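Local coordinates for protein myosin-17 (Arabidopsis thaliana, PDB 7KFL) that probably binds cargo through its globular tail, the cargo-binding domain of a plant class XI myosin motor, at residues I302-G307 and L326-S331; V306-I311 and R337-Y342. All blocks are in the same frame, centred on the assembly; numbering follows the deposited sequence.

Contact 1 of 2, residues I302-G307 and L326-S331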
# COMPACT_ATOMS: atom_id res chain seq x y z
N ILE A 302 -0.39 -15.80 8.35
CA ILE A 302 -0.70 -16.90 7.38
C ILE A 302 0.48 -17.87 7.32
O ILE A 302 0.23 -19.08 7.29
CB ILE A 302 -1.10 -16.35 5.99
CG1 ILE A 302 -1.51 -17.48 5.03
CG2 ILE A 302 0.00 -15.49 5.38
CD1 ILE A 302 -2.66 -18.33 5.52
N ARG A 303 1.72 -17.35 7.32
CA ARG A 303 2.96 -18.17 7.29
C ARG A 303 2.96 -19.16 8.46
O ARG A 303 3.16 -20.37 8.21
CB ARG A 303 4.20 -17.27 7.34
CG ARG A 303 4.51 -16.57 6.02
CD ARG A 303 5.42 -15.37 6.19
NE ARG A 303 6.69 -15.73 6.82
CZ ARG A 303 7.57 -14.86 7.31
NH1 ARG A 303 7.35 -13.56 7.24
NH2 ARG A 303 8.69 -15.30 7.86
N GLN A 304 2.73 -18.66 9.68
CA GLN A 304 2.75 -19.45 10.94
C GLN A 304 1.57 -20.43 10.95
O GLN A 304 1.79 -21.61 11.32
CB GLN A 304 2.72 -18.52 12.15
CG GLN A 304 4.06 -17.84 12.41
CD GLN A 304 4.01 -16.79 13.49
OE1 GLN A 304 3.20 -16.86 14.41
NE2 GLN A 304 4.88 -15.80 13.39
N ALA A 305 0.37 -19.97 10.57
CA ALA A 305 -0.87 -20.78 10.47
C ALA A 305 -0.65 -21.94 9.49
O ALA A 305 -1.04 -23.08 9.82
CB ALA A 305 -2.02 -19.91 10.03
N VAL A 306 -0.06 -21.67 8.33
CA VAL A 306 0.31 -22.69 7.30
C VAL A 306 1.39 -23.61 7.89
O VAL A 306 1.31 -24.83 7.67
CB VAL A 306 0.76 -22.02 5.99
CG1 VAL A 306 1.54 -22.98 5.09
CG2 VAL A 306 -0.42 -21.43 5.24
N GLY A 307 2.36 -23.03 8.60
CA GLY A 307 3.41 -23.77 9.34
C GLY A 307 2.81 -24.80 10.27
O GLY A 307 3.37 -25.91 10.37
N LEU A 326 6.16 -22.25 17.13
CA LEU A 326 5.51 -22.42 15.80
C LEU A 326 4.68 -21.18 15.43
O LEU A 326 4.89 -20.66 14.32
CB LEU A 326 4.63 -23.67 15.82
CG LEU A 326 5.35 -24.98 15.47
CD1 LEU A 326 4.48 -26.18 15.81
CD2 LEU A 326 5.74 -25.01 14.00
N CYS A 327 3.76 -20.74 16.30
CA CYS A 327 2.74 -19.69 16.00
C CYS A 327 2.73 -18.60 17.07
O CYS A 327 1.68 -18.32 17.64
CB CYS A 327 1.36 -20.32 15.87
SG CYS A 327 1.30 -21.70 14.70
N PRO A 328 3.87 -17.93 17.35
CA PRO A 328 3.93 -16.91 18.40
C PRO A 328 3.07 -15.66 18.18
O PRO A 328 2.83 -14.95 19.14
CB PRO A 328 5.42 -16.52 18.44
CG PRO A 328 5.93 -16.87 17.06
CD PRO A 328 5.16 -18.11 16.67
N VAL A 329 2.63 -15.40 16.94
CA VAL A 329 1.82 -14.21 16.56
C VAL A 329 0.32 -14.54 16.68
O VAL A 329 -0.47 -13.59 16.88
CB VAL A 329 2.19 -13.71 15.15
CG1 VAL A 329 1.12 -12.79 14.56
CG2 VAL A 329 3.54 -13.02 15.15
N LEU A 330 -0.06 -15.81 16.57
CA LEU A 330 -1.48 -16.26 16.62
C LEU A 330 -1.99 -16.21 18.07
O LEU A 330 -1.23 -16.59 18.98
CB LEU A 330 -1.61 -17.68 16.06
CG LEU A 330 -1.93 -17.76 14.56
CD1 LEU A 330 -0.75 -17.27 13.73
CD2 LEU A 330 -2.30 -19.18 14.17
N SER A 331 -3.23 -15.75 18.25
CA SER A 331 -3.96 -15.75 19.55
C SER A 331 -4.45 -17.17 19.86
O SER A 331 -4.51 -18.00 18.93
CB SER A 331 -5.10 -14.77 19.52
OG SER A 331 -6.18 -15.28 18.75
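Gln304 reaches out from helix 300-309 and plugs its amide into the type I beta-turn Cys327-Leu330, which links two helices of the all-helical DIL domain. The turn is closed by its own bond from Leu330 N to Cys327 O, with Pro328 and Val329 at its two middle positions. Gln304 sends CG anti to its carbonyl carbon (chi1 -75°) and stays extended beyond it (chi2 173°), which carries the amide well clear of the helix. At the end, OE1 accepts the N-H of Val329 at 3.0 Å, nearly straight at 161° and in the carbonyl plane, on a lone pair. This bond is consistent with the way the amide is turned, oxygen toward the turn. Around it the fit is close: Pro328 brings its ring carbon CD to 3.2 Å from OE1, while Val329 lies roughly at right angles to the glutamine, with CG2 3.6 Å from NE2. Nearer the helix, the aliphatic part of Gln304 has a different set of neighbours. Its CG passes 3.5 Å from the carbonyl oxygen of Leu326, and the two methyls of Leu330 divide between neighbouring residues, CD1 facing Gln304 CB and CD2 lying 4.2 Å from Ala305 CB. The far face of this helix is packed by helices 236-260 and 267-287. Cys327 meets the helix backbone instead, its SG sitting 3.4 Å from Gln304 O.

Contact 2 of 2, residues V306-I311 and R337-Y342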
# COMPACT_ATOMS: atom_id res chain seq x y z
N VAL A 306 -0.06 -21.67 8.33
CA VAL A 306 0.31 -22.69 7.30
C VAL A 306 1.39 -23.61 7.89
O VAL A 306 1.31 -24.83 7.67
CB VAL A 306 0.76 -22.02 5.99
CG1 VAL A 306 1.54 -22.98 5.09
CG2 VAL A 306 -0.42 -21.43 5.24
N GLY A 307 2.36 -23.03 8.60
CA GLY A 307 3.41 -23.77 9.34
C GLY A 307 2.81 -24.80 10.27
O GLY A 307 3.37 -25.91 10.37
N PHE A 308 1.69 -24.46 10.93
CA PHE A 308 0.93 -25.37 11.83
C PHE A 308 0.27 -26.48 11.01
O PHE A 308 0.48 -27.66 11.34
CB PHE A 308 -0.11 -24.59 12.65
CG PHE A 308 -0.99 -25.45 13.52
CD1 PHE A 308 -0.54 -25.93 14.74
CD2 PHE A 308 -2.27 -25.80 13.11
CE1 PHE A 308 -1.35 -26.73 15.53
CE2 PHE A 308 -3.08 -26.60 13.90
CZ PHE A 308 -2.61 -27.06 15.12
N LEU A 309 -0.49 -26.11 9.97
CA LEU A 309 -1.31 -27.05 9.15
C LEU A 309 -0.46 -28.18 8.56
O LEU A 309 -1.00 -29.29 8.40
CB LEU A 309 -2.02 -26.28 8.03
CG LEU A 309 -3.20 -25.41 8.45
CD1 LEU A 309 -3.70 -24.57 7.28
CD2 LEU A 309 -4.34 -26.24 9.02
N VAL A 310 0.82 -27.92 8.25
CA VAL A 310 1.71 -28.88 7.53
C VAL A 310 2.63 -29.62 8.50
O VAL A 310 3.31 -30.56 8.04
CB VAL A 310 2.55 -28.18 6.43
CG1 VAL A 310 1.66 -27.45 5.43
CG2 VAL A 310 3.60 -27.24 7.01
N ILE A 311 2.69 -29.23 9.78
CA ILE A 311 3.62 -29.85 10.78
C ILE A 311 3.20 -31.31 10.99
O ILE A 311 1.98 -31.58 11.03
CB ILE A 311 3.67 -29.06 12.10
CG1 ILE A 311 5.00 -29.27 12.83
CG2 ILE A 311 2.49 -29.38 13.01
CD1 ILE A 311 6.18 -28.56 12.20
N ARG A 337 -9.74 -22.54 16.96
CA ARG A 337 -10.57 -22.68 15.73
C ARG A 337 -9.83 -23.57 14.73
O ARG A 337 -10.43 -24.57 14.28
CB ARG A 337 -10.87 -21.30 15.14
CG ARG A 337 -11.55 -21.33 13.77
CD ARG A 337 -12.85 -22.11 13.77
NE ARG A 337 -13.84 -21.50 14.66
CZ ARG A 337 -14.74 -20.58 14.30
NH1 ARG A 337 -14.79 -20.13 13.06
NH2 ARG A 337 -15.58 -20.11 15.20
N ILE A 338 -8.57 -23.24 14.42
CA ILE A 338 -7.71 -23.99 13.45
C ILE A 338 -7.57 -25.44 13.94
O ILE A 338 -7.74 -26.35 13.11
CB ILE A 338 -6.35 -23.29 13.27
CG1 ILE A 338 -6.50 -21.94 12.56
CG2 ILE A 338 -5.36 -24.19 12.53
CD1 ILE A 338 -5.27 -21.06 12.62
N SER A 339 -7.28 -25.63 15.23
CA SER A 339 -7.04 -26.95 15.88
C SER A 339 -8.31 -27.82 15.84
O SER A 339 -8.18 -29.03 15.59
CB SER A 339 -6.54 -26.77 17.29
OG SER A 339 -5.26 -26.16 17.30
N THR A 340 -9.48 -27.24 16.10
CA THR A 340 -10.77 -27.96 16.26
C THR A 340 -11.43 -28.20 14.89
O THR A 340 -12.24 -29.14 14.80
CB THR A 340 -11.73 -27.21 17.20
OG1 THR A 340 -11.87 -25.88 16.71
CG2 THR A 340 -11.24 -27.19 18.63
N MET A 341 -11.12 -27.39 13.89
CA MET A 341 -11.72 -27.45 12.53
C MET A 341 -10.81 -28.24 11.57
O MET A 341 -11.29 -28.61 10.48
CB MET A 341 -11.95 -26.04 11.97
CG MET A 341 -13.13 -25.95 11.02
SD MET A 341 -13.65 -24.24 10.75
CE MET A 341 -12.21 -23.58 9.91
N TYR A 342 -9.56 -28.49 11.97
CA TYR A 342 -8.53 -29.23 11.20
C TYR A 342 -9.06 -30.62 10.81
O TYR A 342 -9.67 -31.29 11.66
CB TYR A 342 -7.24 -29.37 12.01
CG TYR A 342 -6.14 -30.14 11.31
CD1 TYR A 342 -5.33 -29.53 10.36
CD2 TYR A 342 -5.92 -31.48 11.59
CE1 TYR A 342 -4.33 -30.23 9.72
CE2 TYR A 342 -4.92 -32.19 10.95
CZ TYR A 342 -4.12 -31.57 10.01
OH TYR A 342 -3.13 -32.27 9.38
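Phe308 leans its ring against two neighbouring residues of helix 332-341, Ile338 and Ser339. Its CB already points toward that helix, and with CG anti to the backbone N (chi1 176°) the ring is carried on across the gap. CB itself rests beside the sulfur of Cys327, in the loop that leads into helix 332-341. From CG onward, the CD2 side of the ring does the work here: CD2 comes to 3.5 Å from Ile338 CG2, and CE2 stays beside the same methyl at 3.6 Å. At the tip, CZ meets Ser339 OG, also at 3.5 Å. Both partners approach the ring obliquely, and Phe308 and Ile338 reach past each other from their two helices. The serine hydroxyl is not spent on the ring, since OG is hydrogen-bonded to Leu335 O within its own helix. This is helix-to-helix packing in the all-helical DIL domain, joining the C-terminal part of helix 300-309 to the last turn of helix 332-341, and every residue that touches is buried. Leu309 meets the same isoleucine methyl, its CD2 4.2 Å from Ile338 CG2, and also touches the Tyr342 ring at its edge and in its plane, 3.7 Å from CD1. Tyr342 is the first residue to leave helical geometry, and its ring runs back alongside Leu309, bringing CE1 to 3.7 Å from Leu309 O. Lys314 ties the polar ends together: its NZ is hydrogen-bonded to Leu309 O, Ile311 O and Tyr342 OH, and the phenolic oxygen is also hydrogen-bonded to Thr349 OG1.

How the contacts relate
Both contacts start from helix 300-309, overlap in range at Val306 and Gly307, and have centres about 9 Å apart on the same side of the chain's centre. Their partners follow in the same order along the chain: the earlier part of the helix meets the loop 326-331, and its later part meets 337-342 on the helix that follows that loop. The two interfaces touch directly, through Cys327 and Phe308, Leu330 CD2 and Ile338 CD1, and Leu326 CD2 and Ile311 CD1. They therefore form one continuous seam, with a hydrogen bond among apolar contacts at the loop and apolar contacts between the helices, that seats helix 332-341 against helix 300-309 within the DIL domain.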